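Local atomic coordinates of aldo-keto reductase family 1, member B4 (Aldose reductase) (Schistosoma japonicum, PDB entry 4HBK), a protein that probably reduces aldehydes, including aldoses, to the corresponding alcohols with NADPH as the hydride donor. Residues Ile108-Trp113 / Asp139-His144; Asp173-Met178 / Lys188-Ser193; Pro211-Ile216 / Thr237-Ala242; His121-Cys126 / Glu179-Glu184. One frame throughout, in Å; residues are numbered along the deposited sequence.

Interactions 1 and 3 each join two neighbouring parallel strands of the TIM barrel, and both are buried in its core; interaction 2 lays helix 171-183 on the barrel wall, and interaction 4 packs that helix against helix 119-133 in the outer layer. The chemistry follows the place. Backbone ladders dominate the two strand pairs, with Lys111, Asn213, Gln215 and Thr239 among the side chains turned to the barrel interior, where Lys111 packs on Gln215. Interaction 2 is packing of apolar side chains, without hydrogen bonds between its segments, while interaction 4, partly exposed, combines a leucine contact with a salt bridge. Tyr141 of interaction 1 reaches Cys126 and Leu181, tying the wall to interaction 4.

Interaction 1 of 4, residues Ile108-Trp113 / Asp139-His144; sequences ITSKLW and DLYLIH
His144 stands between Lys111 and Trp113 where strands 107-112 and 138-143 run side by side in the TIM barrel, joined through helix 119-133 in a right-handed beta-alpha-beta unit. The parallel ladder passes from Leu140 N to Ile108 O, Ser110 N to Leu140 O, Leu142 N to Ser110 O and Leu112 N to Leu142 O, the last at 2.8 Å. At its start the carboxylate of Asp139 turns back to take Ile108 N on OD2 at 2.9 Å, and the same oxygen is held by Arg103.

Lys111 can be followed outward. Its CB lies 3.6 Å from His144 ND1; CD then sits over the centre of the imidazole, 3.8 Å from the centroid, a CH-pi contact. CE lies 4.2 Å from Leu142 CD1, and after the bend at chi4 (63°) NZ reaches its salt-bridge partner Asp77 and the carbonyl of Cys78. The opposite imidazole face receives the edge of Trp113, T-shaped with planes at 90°. One water, bonded to Lys111 O, lies 2.8 Å from His144 ND1; a second, also bonded to Lys111 O, lies 2.7 Å from Tyr141 OH.

Lysine suits this place because its methylenes cover a ring while its ammonium reaches an acid. Gripped on both faces and at ND1, the imidazole is held in orientation beside Tyr82, consistent with the predicted roles of His144 in substrate binding and Lys111 in lowering that tyrosine's pKa.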
loop_
_atom_site.group_PDB
_atom_site.type_symbol
_atom_site.label_atom_id
_atom_site.label_comp_id
_atom_site.label_asym_id
_atom_site.label_seq_id
_atom_site.Cartn_x
_atom_site.Cartn_y
_atom_site.Cartn_z
ATOM N N ILE A 108 -5.082 8.298 5.988
ATOM C CA ILE A 108 -5.264 8.310 4.541
ATOM C C ILE A 108 -3.932 8.236 3.798
ATOM O O ILE A 108 -3.059 9.092 3.971
ATOM C CB ILE A 108 -5.947 9.600 4.089
ATOM C CG1 ILE A 108 -7.252 9.814 4.861
ATOM C CG2 ILE A 108 -6.158 9.586 2.579
ATOM C CD1 ILE A 108 -8.354 8.874 4.438
ATOM N N THR A 109 -3.793 7.230 2.947
ATOM C CA THR A 109 -2.598 7.075 2.133
ATOM C C THR A 109 -2.913 7.326 0.675
ATOM O O THR A 109 -3.941 6.878 0.163
ATOM C CB THR A 109 -2.037 5.650 2.227
ATOM O OG1 THR A 109 -1.592 5.397 3.569
ATOM C CG2 THR A 109 -0.877 5.465 1.249
ATOM N N SER A 110 -2.032 8.056 0.004
ATOM C CA SER A 110 -2.073 8.104 -1.448
ATOM C C SER A 110 -0.670 7.916 -1.993
ATOM O O SER A 110 0.293 7.795 -1.231
ATOM C CB SER A 110 -2.685 9.395 -1.978
ATOM O OG SER A 110 -2.834 9.300 -3.390
ATOM N N LYS A 111 -0.551 7.880 -3.312
ATOM C CA LYS A 111 0.720 7.527 -3.920
ATOM C C LYS A 111 0.994 8.400 -5.131
ATOM O O LYS A 111 0.094 8.702 -5.925
ATOM C CB LYS A 111 0.732 6.051 -4.318
ATOM C CG LYS A 111 0.105 5.109 -3.294
ATOM C CD LYS A 111 0.399 3.644 -3.637
ATOM C CE LYS A 111 -0.332 2.663 -2.703
ATOM N NZ LYS A 111 -1.826 2.740 -2.776
ATOM N N LEU A 112 2.249 8.805 -5.258
ATOM C CA LEU A 112 2.702 9.605 -6.376
ATOM C C LEU A 112 2.911 8.704 -7.578
ATOM O O LEU A 112 3.681 7.745 -7.490
ATOM C CB LEU A 112 4.029 10.275 -6.003
ATOM C CG LEU A 112 4.740 11.044 -7.121
ATOM C CD1 LEU A 112 3.910 12.253 -7.520
ATOM C CD2 LEU A 112 6.134 11.474 -6.671
ATOM N N TRP A 113 2.250 9.012 -8.699
ATOM C CA TRP A 113 2.348 8.176 -9.893
ATOM C C TRP A 113 3.578 8.445 -10.768
ATOM O O TRP A 113 4.066 9.575 -10.831
ATOM C CB TRP A 113 1.080 8.258 -10.745
ATOM C CG TRP A 113 1.164 7.367 -11.939
ATOM C CD1 TRP A 113 1.189 7.746 -13.250
ATOM C CD2 TRP A 113 1.294 5.938 -11.932
ATOM N NE1 TRP A 113 1.294 6.639 -14.058
ATOM C CE2 TRP A 113 1.365 5.518 -13.275
ATOM C CE3 TRP A 113 1.341 4.974 -10.919
ATOM C CZ2 TRP A 113 1.490 4.174 -13.634
ATOM C CZ3 TRP A 113 1.453 3.643 -11.277
ATOM C CH2 TRP A 113 1.530 3.255 -12.623
ATOM N N ASP A 139 -1.923 11.466 5.422
ATOM C CA ASP A 139 -1.139 10.848 6.479
ATOM C C ASP A 139 0.123 10.205 5.917
ATOM O O ASP A 139 1.175 10.224 6.562
ATOM C CB ASP A 139 -1.972 9.828 7.247
ATOM C CG ASP A 139 -3.077 10.486 8.038
ATOM O OD1 ASP A 139 -2.795 10.927 9.167
ATOM O OD2 ASP A 139 -4.213 10.581 7.518
ATOM N N LEU A 140 0.012 9.654 4.713
ATOM C CA LEU A 140 1.122 8.934 4.102
ATOM C C LEU A 140 1.089 9.106 2.575
ATOM O O LEU A 140 0.025 9.025 1.953
ATOM C CB LEU A 140 1.062 7.443 4.491
ATOM C CG LEU A 140 2.194 6.529 3.998
ATOM C CD1 LEU A 140 3.541 7.063 4.452
ATOM C CD2 LEU A 140 2.001 5.045 4.409
ATOM N N TYR A 141 2.258 9.351 1.983
ATOM C CA TYR A 141 2.382 9.531 0.542
ATOM C C TYR A 141 3.590 8.735 0.078
ATOM O O TYR A 141 4.716 8.995 0.501
ATOM C CB TYR A 141 2.577 11.014 0.222
ATOM C CG TYR A 141 2.239 11.449 -1.203
ATOM C CD1 TYR A 141 1.104 10.971 -1.864
ATOM C CD2 TYR A 141 3.037 12.380 -1.865
ATOM C CE1 TYR A 141 0.791 11.399 -3.167
ATOM C CE2 TYR A 141 2.738 12.812 -3.148
ATOM C CZ TYR A 141 1.621 12.329 -3.800
ATOM O OH TYR A 141 1.357 12.785 -5.078
ATOM N N LEU A 142 3.347 7.760 -0.793
ATOM C CA LEU A 142 4.374 6.824 -1.227
ATOM C C LEU A 142 4.784 7.076 -2.663
ATOM O O LEU A 142 3.954 7.416 -3.502
ATOM C CB LEU A 142 3.835 5.395 -1.172
ATOM C CG LEU A 142 3.240 4.899 0.139
ATOM C CD1 LEU A 142 2.851 3.435 -0.013
ATOM C CD2 LEU A 142 4.238 5.097 1.278
ATOM N N ILE A 143 6.056 6.867 -2.967
ATOM C CA ILE A 143 6.439 6.751 -4.366
ATOM C C ILE A 143 5.936 5.403 -4.892
ATOM O O ILE A 143 6.311 4.342 -4.376
ATOM C CB ILE A 143 7.951 6.877 -4.549
ATOM C CG1 ILE A 143 8.436 8.200 -3.946
ATOM C CG2 ILE A 143 8.313 6.789 -6.032
ATOM C CD1 ILE A 143 9.899 8.490 -4.203
ATOM N N HIS A 144 5.072 5.435 -5.907
ATOM C CA HIS A 144 4.337 4.223 -6.306
ATOM C C HIS A 144 5.244 3.110 -6.844
ATOM O O HIS A 144 5.021 1.936 -6.549
ATOM C CB HIS A 144 3.257 4.563 -7.328
ATOM C CG HIS A 144 2.079 3.642 -7.299
ATOM N ND1 HIS A 144 0.778 4.101 -7.382
ATOM C CD2 HIS A 144 2.000 2.294 -7.215
ATOM C CE1 HIS A 144 -0.049 3.072 -7.350
ATOM N NE2 HIS A 144 0.665 1.964 -7.253
HETATM O O HOH W 1 -0.483 6.477 -8.050
HETATM O O HOH W 2 -0.672 11.366 -6.101
#

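Interaction 2 of 4, residues Asp173-Met178 / Lys188-Ser193; sequences DTWKEM and KSIGLS
Ile190 is the knob of this contact: its CD1 methyl presses on one face of the Trp175 indole, 3.3 Å from CZ2 and offset toward the rim of the ring. CG1 stands between the backbone N and the carbonyl carbon (chi1 49°), which sends the longer branch to the indole and turns CG2 the other way, toward Met178. There CG2 lies 3.7 Å from Met178 O and 4.0 Å from Met178 CE. The two branches thus fill different hollows of the helix surface, one under the ring and the other beside the last turn of the segment. A beta-branched residue suits a strand and offers exactly this forked end.

Met178 CB lies over the indole face that Ile190 CD1 touches. Beyond it the methionine chain bends at chi2 and chi3, and its CE ends near Ile190 CG2. At the far end of the ring Leu192 CD2 touches Trp175 CZ3 at 3.7 Å, the two side chains crossing at about a right angle. Between the two strand residues lies Gly191, whose CA meets the indole edge in plane; Gly191 O is 3.6 Å from Trp175 CZ3.

Helix 171-183 here lies outside strand 187-193, running roughly against it at 151°. Trp175 NE1 is satisfied by the carbonyl of Ile209, and its ring also packs on Pro211 and on Ile143 of strand 138-143, while Met178 reaches Leu112 and Tyr141 along the barrel wall.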
loop_
_atom_site.group_PDB
_atom_site.type_symbol
_atom_site.label_atom_id
_atom_site.label_comp_id
_atom_site.label_asym_id
_atom_site.label_seq_id
_atom_site.Cartn_x
_atom_site.Cartn_y
_atom_site.Cartn_z
ATOM N N ASP A 173 16.313 12.497 -6.053
ATOM C CA ASP A 173 15.781 13.781 -6.502
ATOM C C ASP A 173 14.268 13.874 -6.296
ATOM O O ASP A 173 13.754 14.910 -5.867
ATOM C CB ASP A 173 16.117 14.033 -7.975
ATOM C CG ASP A 173 17.616 14.160 -8.229
ATOM O OD1 ASP A 173 18.415 14.164 -7.263
ATOM O OD2 ASP A 173 17.993 14.263 -9.410
ATOM N N THR A 174 13.547 12.803 -6.619
ATOM C CA THR A 174 12.115 12.785 -6.348
ATOM C C THR A 174 11.911 12.880 -4.841
ATOM O O THR A 174 11.041 13.612 -4.365
ATOM C CB THR A 174 11.444 11.523 -6.876
ATOM O OG1 THR A 174 11.679 11.418 -8.286
ATOM C CG2 THR A 174 9.933 11.574 -6.628
ATOM N N TRP A 175 12.743 12.168 -4.087
ATOM C CA TRP A 175 12.576 12.132 -2.645
ATOM C C TRP A 175 12.730 13.510 -2.021
ATOM O O TRP A 175 12.029 13.840 -1.064
ATOM C CB TRP A 175 13.547 11.143 -1.997
ATOM C CG TRP A 175 13.266 10.919 -0.548
ATOM C CD1 TRP A 175 13.937 11.459 0.513
ATOM C CD2 TRP A 175 12.232 10.092 0.008
ATOM N NE1 TRP A 175 13.387 11.016 1.695
ATOM C CE2 TRP A 175 12.348 10.176 1.415
ATOM C CE3 TRP A 175 11.226 9.293 -0.543
ATOM C CZ2 TRP A 175 11.488 9.486 2.270
ATOM C CZ3 TRP A 175 10.383 8.613 0.307
ATOM C CH2 TRP A 175 10.512 8.717 1.700
ATOM N N LYS A 176 13.648 14.312 -2.551
ATOM C CA LYS A 176 13.831 15.661 -2.024
ATOM C C LYS A 176 12.515 16.432 -2.072
ATOM O O LYS A 176 12.174 17.139 -1.123
ATOM C CB LYS A 176 14.935 16.424 -2.766
ATOM C CG LYS A 176 16.319 16.141 -2.230
ATOM C CD LYS A 176 17.244 17.353 -2.377
ATOM C CE LYS A 176 17.915 17.373 -3.735
ATOM N NZ LYS A 176 18.595 16.067 -4.003
ATOM N N GLU A 177 11.776 16.293 -3.167
ATOM C CA GLU A 177 10.486 16.965 -3.274
ATOM C C GLU A 177 9.462 16.369 -2.318
ATOM O O GLU A 177 8.592 17.080 -1.812
ATOM C CB GLU A 177 9.954 16.921 -4.706
ATOM C CG GLU A 177 10.608 17.919 -5.626
ATOM C CD GLU A 177 10.488 19.339 -5.106
ATOM O OE1 GLU A 177 11.534 20.000 -5.002
ATOM O OE2 GLU A 177 9.354 19.788 -4.795
ATOM N N MET A 178 9.558 15.067 -2.075
ATOM C CA MET A 178 8.646 14.416 -1.135
ATOM C C MET A 178 8.895 15.010 0.245
ATOM O O MET A 178 7.969 15.208 1.036
ATOM C CB MET A 178 8.865 12.901 -1.093
ATOM C CG MET A 178 8.559 12.172 -2.401
ATOM S SD MET A 178 6.798 12.049 -2.731
ATOM C CE MET A 178 6.327 10.790 -1.543
ATOM N N LYS A 188 2.132 14.047 6.262
ATOM C CA LYS A 188 2.736 13.780 7.579
ATOM C C LYS A 188 3.937 12.838 7.504
ATOM O O LYS A 188 4.947 13.041 8.190
ATOM C CB LYS A 188 1.716 13.212 8.556
ATOM C CG LYS A 188 0.505 14.091 8.797
ATOM C CD LYS A 188 0.878 15.435 9.382
ATOM C CE LYS A 188 -0.337 16.099 10.024
ATOM N NZ LYS A 188 -0.028 17.451 10.584
ATOM N N SER A 189 3.814 11.792 6.689
ATOM C CA SER A 189 4.876 10.800 6.555
ATOM C C SER A 189 5.012 10.450 5.085
ATOM O O SER A 189 4.028 10.472 4.351
ATOM C CB SER A 189 4.537 9.533 7.343
ATOM O OG SER A 189 4.250 9.800 8.706
ATOM N N ILE A 190 6.226 10.134 4.652
ATOM C CA ILE A 190 6.456 9.709 3.276
ATOM C C ILE A 190 7.073 8.306 3.229
ATOM O O ILE A 190 7.680 7.859 4.200
ATOM C CB ILE A 190 7.363 10.719 2.541
ATOM C CG1 ILE A 190 8.596 11.031 3.397
ATOM C CG2 ILE A 190 6.586 12.004 2.230
ATOM C CD1 ILE A 190 9.539 12.063 2.759
ATOM N N GLY A 191 6.915 7.610 2.106
ATOM C CA GLY A 191 7.438 6.261 1.988
ATOM C C GLY A 191 7.589 5.744 0.562
ATOM O O GLY A 191 7.511 6.507 -0.401
ATOM N N LEU A 192 7.795 4.435 0.434
ATOM C CA LEU A 192 8.126 3.818 -0.845
ATOM C C LEU A 192 7.185 2.668 -1.168
ATOM O O LEU A 192 6.666 2.010 -0.276
ATOM C CB LEU A 192 9.572 3.305 -0.807
ATOM C CG LEU A 192 10.630 4.353 -0.428
ATOM C CD1 LEU A 192 11.972 3.702 -0.101
ATOM C CD2 LEU A 192 10.795 5.395 -1.523
ATOM N N SER A 193 6.968 2.432 -2.455
ATOM C CA SER A 193 6.203 1.281 -2.904
ATOM C C SER A 193 6.974 0.530 -3.982
ATOM O O SER A 193 7.495 1.141 -4.904
ATOM C CB SER A 193 4.829 1.712 -3.429
ATOM O OG SER A 193 4.076 0.585 -3.850
#

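Interaction 3 of 4, residues Pro211-Ile216 / Thr237-Ala242; sequences PANLQI and TVTAYA
With CG anti to the backbone N (chi1 175°), Asn213 carries its amide across to Thr237 and Thr239, whose own first torsions differ: OG1 of Thr237 stands between N and the carbonyl carbon (65°), that of Thr239 beside N (-66°). The two hydroxyls therefore converge on one ND2. This is a parallel pair of the TIM barrel, strands 213-217 and 237-241, linked through helix 225-233 as a beta-alpha-beta unit.

Asn213 ND2 donates to Thr237 OG1 at 2.9 Å, in the amide plane, and to Thr239 OG1 at 3.0 Å, somewhat tilted from it. Both of its hydrogens are thus used, which fixes the flip of a buried amide and makes asparagine apt between two threonines. Thr237 OG1 in turn donates a hydrogen bond to Ala212 O, which also accepts from Thr237 N.

Beneath these side chains the backbones are laced by Leu214 N to Thr237 O, Thr239 N to Leu214 O (2.7 Å), Ile216 N to Thr239 O and Tyr241 N to Ile216 O. Away from the barrel interior, Ile216 CD1 and Val238 CG1 meet at 3.9 Å, apolar branches suited to the face under helix 225-233.

Inside, the extended Gln215 side chain crosses Thr239 at a slant on its way toward Lys111, its NE2 bound to Asp77, and its CG touches the Tyr241 ring edge. A water donates to Asn213 OD1 at 2.7 Å, accepts from Gln215 NE2, and lies 2.7 Å from Thr239 OG1.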
loop_
_atom_site.group_PDB
_atom_site.type_symbol
_atom_site.label_atom_id
_atom_site.label_comp_id
_atom_site.label_asym_id
_atom_site.label_seq_id
_atom_site.Cartn_x
_atom_site.Cartn_y
_atom_site.Cartn_z
ATOM N N PRO A 211 12.124 7.379 4.954
ATOM C CA PRO A 211 10.839 6.769 4.609
ATOM C C PRO A 211 10.275 6.139 5.871
ATOM O O PRO A 211 11.054 5.584 6.652
ATOM C CB PRO A 211 11.223 5.699 3.581
ATOM C CG PRO A 211 12.756 5.560 3.686
ATOM C CD PRO A 211 13.236 6.881 4.132
ATOM N N ALA A 212 8.966 6.261 6.086
ATOM C CA ALA A 212 8.306 5.695 7.260
ATOM C C ALA A 212 7.677 4.345 6.952
ATOM O O ALA A 212 7.361 3.567 7.860
ATOM C CB ALA A 212 7.226 6.648 7.768
ATOM N N ASN A 213 7.478 4.064 5.669
ATOM C CA ASN A 213 6.722 2.883 5.294
ATOM C C ASN A 213 7.114 2.361 3.916
ATOM O O ASN A 213 7.468 3.137 3.025
ATOM C CB ASN A 213 5.223 3.201 5.357
ATOM C CG ASN A 213 4.356 2.067 4.864
ATOM O OD1 ASN A 213 3.865 2.103 3.734
ATOM N ND2 ASN A 213 4.143 1.056 5.710
ATOM N N LEU A 214 7.073 1.041 3.762
ATOM C CA LEU A 214 7.328 0.395 2.483
ATOM C C LEU A 214 6.104 -0.465 2.208
ATOM O O LEU A 214 5.675 -1.225 3.087
ATOM C CB LEU A 214 8.576 -0.493 2.568
ATOM C CG LEU A 214 8.862 -1.419 1.378
ATOM C CD1 LEU A 214 9.274 -0.629 0.140
ATOM C CD2 LEU A 214 9.919 -2.476 1.722
ATOM N N GLN A 215 5.525 -0.323 1.018
ATOM C CA GLN A 215 4.377 -1.135 0.629
ATOM C C GLN A 215 4.809 -2.030 -0.521
ATOM O O GLN A 215 5.324 -1.546 -1.521
ATOM C CB GLN A 215 3.166 -0.266 0.220
ATOM C CG GLN A 215 1.926 -1.093 -0.182
ATOM C CD GLN A 215 0.671 -0.253 -0.485
ATOM O OE1 GLN A 215 0.052 -0.419 -1.534
ATOM N NE2 GLN A 215 0.284 0.627 0.444
ATOM N N ILE A 216 4.607 -3.330 -0.367
ATOM C CA ILE A 216 5.071 -4.313 -1.336
ATOM C C ILE A 216 4.102 -5.480 -1.321
ATOM O O ILE A 216 3.317 -5.619 -0.380
ATOM C CB ILE A 216 6.462 -4.858 -0.957
ATOM C CG1 ILE A 216 6.533 -5.129 0.561
ATOM C CG2 ILE A 216 7.556 -3.893 -1.403
ATOM C CD1 ILE A 216 7.859 -5.743 1.039
ATOM N N THR A 237 8.202 0.625 8.624
ATOM C CA THR A 237 7.078 -0.293 8.757
ATOM C C THR A 237 6.781 -0.808 7.360
ATOM O O THR A 237 7.150 -0.173 6.363
ATOM C CB THR A 237 5.833 0.383 9.295
ATOM O OG1 THR A 237 5.374 1.353 8.343
ATOM C CG2 THR A 237 6.116 1.046 10.655
ATOM N N VAL A 238 6.110 -1.950 7.283
ATOM C CA VAL A 238 5.903 -2.599 6.004
ATOM C C VAL A 238 4.447 -2.948 5.813
ATOM O O VAL A 238 3.821 -3.529 6.690
ATOM C CB VAL A 238 6.745 -3.877 5.883
ATOM C CG1 VAL A 238 6.556 -4.504 4.509
ATOM C CG2 VAL A 238 8.225 -3.560 6.126
ATOM N N THR A 239 3.916 -2.599 4.651
ATOM C CA THR A 239 2.526 -2.859 4.341
ATOM C C THR A 239 2.461 -3.917 3.267
ATOM O O THR A 239 3.199 -3.866 2.277
ATOM C CB THR A 239 1.827 -1.585 3.841
ATOM O OG1 THR A 239 1.762 -0.629 4.909
ATOM C CG2 THR A 239 0.408 -1.895 3.335
ATOM N N ALA A 240 1.577 -4.887 3.468
ATOM C CA ALA A 240 1.402 -5.948 2.500
ATOM C C ALA A 240 0.279 -5.563 1.577
ATOM O O ALA A 240 -0.851 -5.396 2.014
ATOM C CB ALA A 240 1.066 -7.244 3.198
ATOM N N TYR A 241 0.572 -5.414 0.294
ATOM C CA TYR A 241 -0.521 -5.293 -0.636
ATOM C C TYR A 241 -0.824 -6.647 -1.278
ATOM O O TYR A 241 -0.005 -7.572 -1.221
ATOM C CB TYR A 241 -0.322 -4.145 -1.633
ATOM C CG TYR A 241 0.611 -4.358 -2.806
ATOM C CD1 TYR A 241 0.272 -5.195 -3.865
ATOM C CD2 TYR A 241 1.795 -3.633 -2.898
ATOM C CE1 TYR A 241 1.130 -5.351 -4.969
ATOM C CE2 TYR A 241 2.649 -3.773 -3.983
ATOM C CZ TYR A 241 2.319 -4.626 -5.012
ATOM O OH TYR A 241 3.188 -4.735 -6.071
ATOM N N ALA A 242 -2.015 -6.761 -1.856
ATOM C CA ALA A 242 -2.509 -8.047 -2.344
ATOM C C ALA A 242 -2.308 -9.129 -1.286
ATOM O O ALA A 242 -1.753 -10.189 -1.584
ATOM C CB ALA A 242 -1.802 -8.432 -3.636
HETATM O O HOH W 3 1.207 1.545 3.380
#

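Interaction 4 of 4, residues His121-Cys126 / Glu179-Glu184; sequences HVRKAC and EKLVDE
Arg123 and Glu184 close this helix pair with a salt bridge carried by a single carboxylate oxygen. Arg123 NH1 donates to Glu184 OE2 at 2.8 Å with an N-H...O angle of 159°, within the guanidinium plane and onto the anti lone pair, the side away from the other oxygen. NH2 adds a weak second bond to the same OE2 at 3.3 Å. Both nitrogens thus turn to one oxygen, which is not a two-oxygen, side-on pairing, and the two flat groups are turned 42° apart. Arg123 reaches the acid by bending at chi2 and chi3.

Helices 119-133 and 171-183 are neighbours in the outer layer of the TIM barrel, their segments crossing at -55°. Leu181 packs beneath the ion pair: CD2 lies 3.5 Å from Arg123 NE, and CD1 meets Cys126 SG at 4.0 Å and Val122 CG1 at 4.1 Å. Small or branched apolar residues fit this inner side, which rests on Tyr141 and Val187 of the wall, whereas long charged chains suit the more solvent-accessible side.

Lys180 puts CB near Arg123 NH2, but its ammonium is paired with Glu177. Within the helices, Cys126 N bonds to Val122 O, and Glu184 N to Lys180 O at 2.9 Å.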
loop_
_atom_site.group_PDB
_atom_site.type_symbol
_atom_site.label_atom_id
_atom_site.label_comp_id
_atom_site.label_asym_id
_atom_site.label_seq_id
_atom_site.Cartn_x
_atom_site.Cartn_y
_atom_site.Cartn_z
ATOM N N HIS A 121 7.274 18.398 -10.880
ATOM C CA HIS A 121 5.884 17.955 -10.973
ATOM C C HIS A 121 5.312 17.361 -9.677
ATOM O O HIS A 121 4.098 17.240 -9.529
ATOM C CB HIS A 121 5.730 16.927 -12.098
ATOM C CG HIS A 121 6.032 17.469 -13.457
ATOM N ND1 HIS A 121 6.890 16.841 -14.339
ATOM C CD2 HIS A 121 5.600 18.588 -14.088
ATOM C CE1 HIS A 121 6.976 17.551 -15.450
ATOM N NE2 HIS A 121 6.200 18.611 -15.325
ATOM N N VAL A 122 6.184 16.970 -8.754
ATOM C CA VAL A 122 5.747 16.311 -7.526
ATOM C C VAL A 122 4.700 17.116 -6.737
ATOM O O VAL A 122 3.672 16.580 -6.347
ATOM C CB VAL A 122 6.937 15.974 -6.620
ATOM C CG1 VAL A 122 6.450 15.377 -5.315
ATOM C CG2 VAL A 122 7.896 15.019 -7.327
ATOM N N ARG A 123 4.950 18.403 -6.528
ATOM C CA ARG A 123 4.060 19.242 -5.720
ATOM C C ARG A 123 2.640 19.285 -6.268
ATOM O O ARG A 123 1.662 19.088 -5.531
ATOM C CB ARG A 123 4.616 20.668 -5.612
ATOM C CG ARG A 123 3.627 21.711 -5.062
ATOM C CD ARG A 123 3.279 21.440 -3.619
ATOM N NE ARG A 123 4.492 21.298 -2.825
ATOM C CZ ARG A 123 4.903 22.176 -1.917
ATOM N NH1 ARG A 123 4.181 23.265 -1.671
ATOM N NH2 ARG A 123 6.031 21.954 -1.249
ATOM N N LYS A 124 2.523 19.549 -7.562
ATOM C CA LYS A 124 1.206 19.663 -8.174
ATOM C C LYS A 124 0.452 18.343 -8.127
ATOM O O LYS A 124 -0.758 18.331 -7.953
ATOM C CB LYS A 124 1.310 20.188 -9.614
ATOM C CG LYS A 124 1.798 21.637 -9.689
ATOM C CD LYS A 124 1.704 22.216 -11.104
ATOM C CE LYS A 124 2.093 23.699 -11.126
ATOM N NZ LYS A 124 1.148 24.565 -10.346
ATOM N N ALA A 125 1.165 17.228 -8.281
ATOM C CA ALA A 125 0.505 15.928 -8.249
ATOM C C ALA A 125 -0.083 15.688 -6.864
ATOM O O ALA A 125 -1.198 15.203 -6.731
ATOM C CB ALA A 125 1.477 14.821 -8.619
ATOM N N CYS A 126 0.677 16.029 -5.828
ATOM C CA CYS A 126 0.183 15.874 -4.467
ATOM C C CYS A 126 -1.027 16.776 -4.238
ATOM O O CYS A 126 -2.040 16.346 -3.689
ATOM C CB CYS A 126 1.274 16.193 -3.447
ATOM S SG CYS A 126 0.784 15.832 -1.731
ATOM N N GLU A 179 10.156 15.296 0.527
ATOM C CA GLU A 179 10.534 15.787 1.841
ATOM C C GLU A 179 9.936 17.155 2.078
ATOM O O GLU A 179 9.531 17.478 3.198
ATOM C CB GLU A 179 12.050 15.835 1.968
ATOM C CG GLU A 179 12.662 14.465 2.013
ATOM C CD GLU A 179 14.160 14.509 2.138
ATOM O OE1 GLU A 179 14.783 15.434 1.565
ATOM O OE2 GLU A 179 14.713 13.614 2.817
ATOM N N LYS A 180 9.862 17.950 1.015
ATOM C CA LYS A 180 9.311 19.293 1.122
ATOM C C LYS A 180 7.828 19.251 1.462
ATOM O O LYS A 180 7.311 20.140 2.133
ATOM C CB LYS A 180 9.521 20.071 -0.174
ATOM C CG LYS A 180 10.950 20.467 -0.449
ATOM C CD LYS A 180 11.018 21.294 -1.723
ATOM C CE LYS A 180 12.452 21.602 -2.110
ATOM N NZ LYS A 180 12.530 22.104 -3.521
ATOM N N LEU A 181 7.142 18.213 1.000
ATOM C CA LEU A 181 5.728 18.044 1.312
ATOM C C LEU A 181 5.548 17.888 2.816
ATOM O O LEU A 181 4.561 18.363 3.394
ATOM C CB LEU A 181 5.149 16.830 0.576
ATOM C CG LEU A 181 5.155 16.904 -0.954
ATOM C CD1 LEU A 181 4.743 15.579 -1.579
ATOM C CD2 LEU A 181 4.262 18.048 -1.459
ATOM N N VAL A 182 6.498 17.210 3.450
ATOM C CA VAL A 182 6.461 17.056 4.897
ATOM C C VAL A 182 6.754 18.411 5.571
ATOM O O VAL A 182 6.034 18.825 6.482
ATOM C CB VAL A 182 7.480 15.997 5.384
ATOM C CG1 VAL A 182 7.555 15.980 6.915
ATOM C CG2 VAL A 182 7.112 14.627 4.860
ATOM N N ASP A 183 7.809 19.093 5.117
ATOM C CA ASP A 183 8.147 20.423 5.625
ATOM C C ASP A 183 6.931 21.352 5.637
ATOM O O ASP A 183 6.722 22.105 6.586
ATOM C CB ASP A 183 9.255 21.073 4.785
ATOM C CG ASP A 183 10.599 20.342 4.882
ATOM O OD1 ASP A 183 10.808 19.533 5.810
ATOM O OD2 ASP A 183 11.465 20.592 4.017
ATOM N N GLU A 184 6.136 21.289 4.575
ATOM C CA GLU A 184 5.027 22.210 4.361
ATOM C C GLU A 184 3.729 21.775 5.030
ATOM O O GLU A 184 2.741 22.498 4.983
ATOM C CB GLU A 184 4.757 22.346 2.864
ATOM C CG GLU A 184 5.937 22.843 2.063
ATOM C CD GLU A 184 5.807 24.301 1.697
ATOM O OE1 GLU A 184 6.177 25.154 2.529
ATOM O OE2 GLU A 184 5.327 24.588 0.578
#